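Local coordinates for protein Amuc_1102 (Akkermansia muciniphila, PDB 7DSZ) that is of unknown function but adopts an immunoglobulin-like fold related to archaeal type IV pilus proteins, consistent with a role in a pilus-like assembly, at residues E24-Y29 and Q137-E142; A52-P57 and G131-Y136. All blocks are in the same frame, centred on the assembly; numbering follows the deposited sequence.

Contact 1. Residues E24-Y29 and Q137-E142; sequences EKLSLY and QGVVVE
Leu26 and Gln137 hold the closest backbone approach between 24-29 and 137-142, 7.4 Å from CA to CA, so side chains make the contact between the two segments. Both CB atoms point toward the other segment. The Gln137 chain runs extended beyond CG, with chi2 at -175°, and carries its amide across to the backbone of Leu26. There NE2 donates to Leu26 O at 3.0 Å, with an N-H...O angle of 146°. The oxygen lies near the amide plane of Gln137, but the donor sits above the carbonyl plane of Leu26. NE2 is also hydrogen-bonded to Tyr151 OH. The Leu26 side chain passes at a slant to the Gln137 chain. Its CD2 lies against the amide carbon, 3.9 Å from Gln137 CD, and reaches Val139 CG2 at 4.1 Å. Ile56 and Tyr151 pack on Leu26 as well. With an alanine here in place of Gln137, Leu26 O would probably lose this donor, Tyr151 OH its amide partner, and Leu26 CD2 the group it packs on. The contact thus joins the two sheets of the immunoglobulin-like fold by one polar bridge next to apolar packing, with an amide serving a backbone carbonyl of a buried residue.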
loop_
_atom_site.group_PDB
_atom_site.type_symbol
_atom_site.label_atom_id
_atom_site.label_comp_id
_atom_site.label_asym_id
_atom_site.label_seq_id
_atom_site.Cartn_x
_atom_site.Cartn_y
_atom_site.Cartn_z
ATOM N N GLU C 24 -7.028 15.565 -23.065
ATOM C CA GLU C 24 -8.189 16.431 -22.987
ATOM C C GLU C 24 -8.005 17.296 -21.743
ATOM O O GLU C 24 -6.880 17.690 -21.447
ATOM C CB GLU C 24 -9.486 15.617 -22.980
ATOM C CG GLU C 24 -9.605 14.648 -24.189
ATOM C CD GLU C 24 -9.509 15.351 -25.545
ATOM O OE1 GLU C 24 -9.984 16.503 -25.659
ATOM O OE2 GLU C 24 -8.956 14.749 -26.498
ATOM N N LYS C 25 -9.063 17.634 -21.029
ATOM C CA LYS C 25 -8.914 18.515 -19.878
ATOM C C LYS C 25 -9.004 17.719 -18.582
ATOM O O LYS C 25 -9.711 16.713 -18.506
ATOM C CB LYS C 25 -9.986 19.604 -19.883
ATOM C CG LYS C 25 -9.973 20.464 -21.149
ATOM C CD LYS C 25 -10.993 21.582 -21.029
ATOM C CE LYS C 25 -10.922 22.537 -22.203
ATOM N NZ LYS C 25 -11.904 23.643 -21.992
ATOM N N LEU C 26 -8.293 18.194 -17.559
ATOM C CA LEU C 26 -8.497 17.690 -16.199
ATOM C C LEU C 26 -9.819 18.218 -15.653
ATOM O O LEU C 26 -10.034 19.436 -15.604
ATOM C CB LEU C 26 -7.347 18.126 -15.288
ATOM C CG LEU C 26 -7.308 17.423 -13.931
ATOM C CD1 LEU C 26 -6.965 15.926 -14.064
ATOM C CD2 LEU C 26 -6.313 18.110 -13.025
ATOM N N SER C 27 -10.701 17.308 -15.242
ATOM C CA SER C 27 -11.987 17.642 -14.645
ATOM C C SER C 27 -12.031 17.146 -13.208
ATOM O O SER C 27 -11.505 16.081 -12.900
ATOM C CB SER C 27 -13.147 17.007 -15.406
ATOM O OG SER C 27 -13.296 17.604 -16.679
ATOM N N LEU C 28 -12.711 17.897 -12.345
ATOM C CA LEU C 28 -12.933 17.475 -10.962
ATOM C C LEU C 28 -14.320 16.867 -10.821
ATOM O O LEU C 28 -15.321 17.501 -11.179
ATOM C CB LEU C 28 -12.791 18.653 -10.000
ATOM C CG LEU C 28 -13.316 18.404 -8.578
ATOM C CD1 LEU C 28 -12.445 17.359 -7.885
ATOM C CD2 LEU C 28 -13.319 19.700 -7.793
ATOM N N TYR C 29 -14.373 15.644 -10.311
ATOM C CA TYR C 29 -15.610 14.984 -9.922
ATOM C C TYR C 29 -15.583 14.732 -8.426
ATOM O O TYR C 29 -14.638 14.117 -7.922
ATOM C CB TYR C 29 -15.782 13.641 -10.610
ATOM C CG TYR C 29 -15.900 13.679 -12.113
ATOM C CD1 TYR C 29 -17.147 13.759 -12.714
ATOM C CD2 TYR C 29 -14.775 13.599 -12.918
ATOM C CE1 TYR C 29 -17.276 13.765 -14.091
ATOM C CE2 TYR C 29 -14.894 13.601 -14.319
ATOM C CZ TYR C 29 -16.151 13.682 -14.880
ATOM O OH TYR C 29 -16.294 13.668 -16.236
ATOM N N GLN C 137 -4.930 24.363 -12.346
ATOM C CA GLN C 137 -4.675 22.952 -12.622
ATOM C C GLN C 137 -3.637 22.824 -13.728
ATOM O O GLN C 137 -3.583 23.643 -14.649
ATOM C CB GLN C 137 -5.934 22.193 -13.082
ATOM C CG GLN C 137 -7.089 22.280 -12.126
ATOM C CD GLN C 137 -8.269 21.420 -12.537
ATOM O OE1 GLN C 137 -8.969 20.870 -11.688
ATOM N NE2 GLN C 137 -8.520 21.329 -13.844
ATOM N N GLY C 138 -2.832 21.770 -13.654
ATOM C CA GLY C 138 -1.918 21.459 -14.736
ATOM C C GLY C 138 -1.562 19.990 -14.724
ATOM O O GLY C 138 -1.514 19.356 -13.663
ATOM N N VAL C 139 -1.319 19.443 -15.914
ATOM C CA VAL C 139 -0.858 18.068 -16.069
ATOM C C VAL C 139 0.265 18.050 -17.092
ATOM O O VAL C 139 0.094 18.552 -18.205
ATOM C CB VAL C 139 -1.991 17.125 -16.518
ATOM C CG1 VAL C 139 -1.451 15.710 -16.725
ATOM C CG2 VAL C 139 -3.136 17.135 -15.493
ATOM N N VAL C 140 1.399 17.468 -16.724
ATOM C CA VAL C 140 2.539 17.290 -17.620
ATOM C C VAL C 140 2.807 15.800 -17.764
ATOM O O VAL C 140 2.923 15.091 -16.761
ATOM C CB VAL C 140 3.790 18.018 -17.095
ATOM C CG1 VAL C 140 5.002 17.730 -18.007
ATOM C CG2 VAL C 140 3.525 19.523 -16.991
ATOM N N VAL C 141 2.909 15.324 -19.006
ATOM C CA VAL C 141 3.149 13.908 -19.282
ATOM C C VAL C 141 4.555 13.750 -19.835
ATOM O O VAL C 141 4.931 14.442 -20.790
ATOM C CB VAL C 141 2.126 13.336 -20.282
ATOM C CG1 VAL C 141 2.371 11.831 -20.470
ATOM C CG2 VAL C 141 0.701 13.602 -19.803
ATOM N N GLU C 142 5.321 12.828 -19.258
ATOM C CA GLU C 142 6.664 12.528 -19.734
ATOM C C GLU C 142 6.748 11.088 -20.228
ATOM O O GLU C 142 6.120 10.179 -19.663
ATOM C CB GLU C 142 7.712 12.762 -18.636
ATOM C CG GLU C 142 7.812 14.214 -18.203
ATOM C CD GLU C 142 8.854 14.446 -17.115
ATOM O OE1 GLU C 142 9.510 13.476 -16.693
ATOM O OE2 GLU C 142 9.007 15.607 -16.677
#

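Contact 2. Residues A52-P57 and G131-Y136; sequences ADFEIP and GKWVKY
The side chains of Phe54 and Trp133 come from opposite directions, Phe54 from strand 50-63 and Trp133 from the segment leading into strand 134-143. Phe54 CZ lies 4.1 Å from Trp133 CH2. Val134 CG2 meets the edge of the Phe54 ring in plane, 3.9 Å from Phe54 CE1. The same methyl lies over one face of the Trp133 ring, 3.6 Å above its plane and offset toward the rim. Val134 CG2 therefore serves both aromatic side chains. Ala52 meets the indole differently. Its CB sits at the edge of the six-membered ring, in plane, 3.9 Å from Trp133 CH2.

The torsions explain how the indole gets there. Trp133 CG stands between the backbone N and the carbonyl carbon, with chi1 at 56°. The CB bond does not aim straight at 52-57, yet the end of the ring comes close to it.

This packing lies between the two sheets of the immunoglobulin-like fold. One sheet contains strand 50-63, and the other contains strand 134-143. The CA atoms stay far apart, 10.5 Å at Ala52 and Val134, and the side chains fill the distance. Helix 117-124 packs on the indole through Val120, Ile123 and Thr124, while Leu28 of strand 18-32 touches both Ala52 and Trp133.

Next to the packing, the chain makes an inverse gamma turn centred on Lys132. Lys135 NZ donates to Lys132 O at 2.7 Å, a bond within 131-136. Further along, a classic beta bulge sets Lys135 and Tyr136 opposite Ala81, where the strand pairs with 70-83.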
loop_
_atom_site.group_PDB
_atom_site.type_symbol
_atom_site.label_atom_id
_atom_site.label_comp_id
_atom_site.label_asym_id
_atom_site.label_seq_id
_atom_site.Cartn_x
_atom_site.Cartn_y
_atom_site.Cartn_z
ATOM N N ALA C 52 -12.428 14.097 -3.770
ATOM C CA ALA C 52 -12.134 14.821 -5.006
ATOM C C ALA C 52 -11.418 13.878 -5.965
ATOM O O ALA C 52 -10.346 13.354 -5.641
ATOM C CB ALA C 52 -11.268 16.050 -4.731
ATOM N N ASP C 53 -12.008 13.646 -7.130
ATOM C CA ASP C 53 -11.443 12.742 -8.130
ATOM C C ASP C 53 -11.155 13.575 -9.372
ATOM O O ASP C 53 -12.087 13.983 -10.071
ATOM C CB ASP C 53 -12.431 11.601 -8.412
ATOM C CG ASP C 53 -12.031 10.718 -9.585
ATOM O OD1 ASP C 53 -10.914 10.837 -10.128
ATOM O OD2 ASP C 53 -12.860 9.861 -9.928
ATOM N N PHE C 54 -9.871 13.849 -9.621
ATOM C CA PHE C 54 -9.450 14.629 -10.777
ATOM C C PHE C 54 -9.182 13.662 -11.919
ATOM O O PHE C 54 -8.346 12.772 -11.780
ATOM C CB PHE C 54 -8.190 15.446 -10.472
ATOM C CG PHE C 54 -8.379 16.507 -9.417
ATOM C CD1 PHE C 54 -8.747 17.803 -9.777
ATOM C CD2 PHE C 54 -8.154 16.227 -8.078
ATOM C CE1 PHE C 54 -8.907 18.805 -8.791
ATOM C CE2 PHE C 54 -8.319 17.201 -7.101
ATOM C CZ PHE C 54 -8.689 18.497 -7.465
ATOM N N GLU C 55 -9.884 13.833 -13.042
ATOM C CA GLU C 55 -9.826 12.886 -14.155
ATOM C C GLU C 55 -9.365 13.607 -15.406
ATOM O O GLU C 55 -9.888 14.679 -15.715
ATOM C CB GLU C 55 -11.208 12.287 -14.423
ATOM C CG GLU C 55 -11.790 11.505 -13.254
ATOM C CD GLU C 55 -11.356 10.070 -13.315
ATOM O OE1 GLU C 55 -11.420 9.488 -14.431
ATOM O OE2 GLU C 55 -10.929 9.526 -12.272
ATOM N N ILE C 56 -8.420 13.027 -16.150
ATOM C CA ILE C 56 -8.038 13.559 -17.449
ATOM C C ILE C 56 -8.040 12.463 -18.510
ATOM O O ILE C 56 -7.302 11.479 -18.390
ATOM C CB ILE C 56 -6.685 14.301 -17.423
ATOM C CG1 ILE C 56 -6.385 14.920 -18.794
ATOM C CG2 ILE C 56 -5.524 13.426 -16.921
ATOM C CD1 ILE C 56 -5.357 16.078 -18.700
ATOM N N PRO C 57 -8.875 12.568 -19.540
ATOM C CA PRO C 57 -8.823 11.605 -20.641
ATOM C C PRO C 57 -7.571 11.800 -21.470
ATOM O O PRO C 57 -7.095 12.922 -21.648
ATOM C CB PRO C 57 -10.060 11.943 -21.488
ATOM C CG PRO C 57 -10.857 12.932 -20.715
ATOM C CD PRO C 57 -9.880 13.618 -19.761
ATOM N N GLY C 131 -17.906 26.093 -3.845
ATOM C CA GLY C 131 -17.251 27.103 -4.648
ATOM C C GLY C 131 -16.286 26.518 -5.666
ATOM O O GLY C 131 -16.175 25.302 -5.861
ATOM N N LYS C 132 -15.594 27.431 -6.349
ATOM C CA LYS C 132 -14.493 27.064 -7.238
ATOM C C LYS C 132 -13.203 27.047 -6.424
ATOM O O LYS C 132 -12.349 27.933 -6.516
ATOM C CB LYS C 132 -14.398 28.029 -8.415
ATOM C CG LYS C 132 -15.492 27.848 -9.445
ATOM C CD LYS C 132 -15.456 26.458 -10.060
ATOM C CE LYS C 132 -16.860 25.995 -10.396
ATOM N NZ LYS C 132 -17.683 27.117 -10.930
ATOM N N TRP C 133 -13.082 26.010 -5.595
ATOM C CA TRP C 133 -11.943 25.956 -4.696
ATOM C C TRP C 133 -10.659 25.534 -5.391
ATOM O O TRP C 133 -9.578 25.740 -4.837
ATOM C CB TRP C 133 -12.246 25.030 -3.516
ATOM C CG TRP C 133 -12.662 23.619 -3.857
ATOM C CD1 TRP C 133 -13.934 23.163 -4.087
ATOM C CD2 TRP C 133 -11.805 22.469 -3.930
ATOM N NE1 TRP C 133 -13.916 21.801 -4.316
ATOM C CE2 TRP C 133 -12.621 21.354 -4.225
ATOM C CE3 TRP C 133 -10.428 22.276 -3.774
ATOM C CZ2 TRP C 133 -12.100 20.059 -4.372
ATOM C CZ3 TRP C 133 -9.912 21.000 -3.922
ATOM C CH2 TRP C 133 -10.746 19.908 -4.234
ATOM N N VAL C 134 -10.740 24.973 -6.592
ATOM C CA VAL C 134 -9.552 24.671 -7.384
ATOM C C VAL C 134 -9.216 25.907 -8.211
ATOM O O VAL C 134 -9.939 26.248 -9.150
ATOM C CB VAL C 134 -9.773 23.450 -8.284
ATOM C CG1 VAL C 134 -8.492 23.137 -9.049
ATOM C CG2 VAL C 134 -10.237 22.248 -7.464
ATOM N N LYS C 135 -8.106 26.565 -7.889
ATOM C CA LYS C 135 -7.751 27.815 -8.554
ATOM C C LYS C 135 -6.988 27.588 -9.853
ATOM O O LYS C 135 -7.305 28.204 -10.874
ATOM C CB LYS C 135 -6.935 28.696 -7.602
ATOM C CG LYS C 135 -7.735 29.145 -6.384
ATOM C CD LYS C 135 -9.140 29.588 -6.789
ATOM C CE LYS C 135 -9.925 30.075 -5.579
ATOM N NZ LYS C 135 -11.341 30.386 -5.905
ATOM N N TYR C 136 -5.985 26.714 -9.830
ATOM C CA TYR C 136 -5.222 26.369 -11.022
ATOM C C TYR C 136 -5.041 24.859 -11.110
ATOM O O TYR C 136 -4.988 24.169 -10.087
ATOM C CB TYR C 136 -3.854 27.007 -11.007
ATOM C CG TYR C 136 -3.888 28.511 -10.868
ATOM C CD1 TYR C 136 -4.393 29.299 -11.884
ATOM C CD2 TYR C 136 -3.421 29.135 -9.720
ATOM C CE1 TYR C 136 -4.426 30.675 -11.777
ATOM C CE2 TYR C 136 -3.447 30.522 -9.600
ATOM C CZ TYR C 136 -3.953 31.279 -10.637
ATOM O OH TYR C 136 -3.993 32.647 -10.542
#

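The centres of contact 1 and contact 2 lie about 9 Å apart. Strand 134-143 takes part in both. Its partners, strands 18-32 and 50-63, follow each other in the chain and are antiparallel neighbours in the opposing sheet. Probable backbone hydrogen bonds join them directly, from Glu55 N to Ser27 O and from Asp53 N to Tyr29 O, both 2.8 Å. Along the chain, 52-57 and 131-136 both fall between 24-29 and 137-142, so contact 2 is nested inside the loop closed by contact 1. Segments 131-136 and 137-142 are consecutive. Together the contacts hold one strand against two adjacent strands across the interior of the immunoglobulin-like fold.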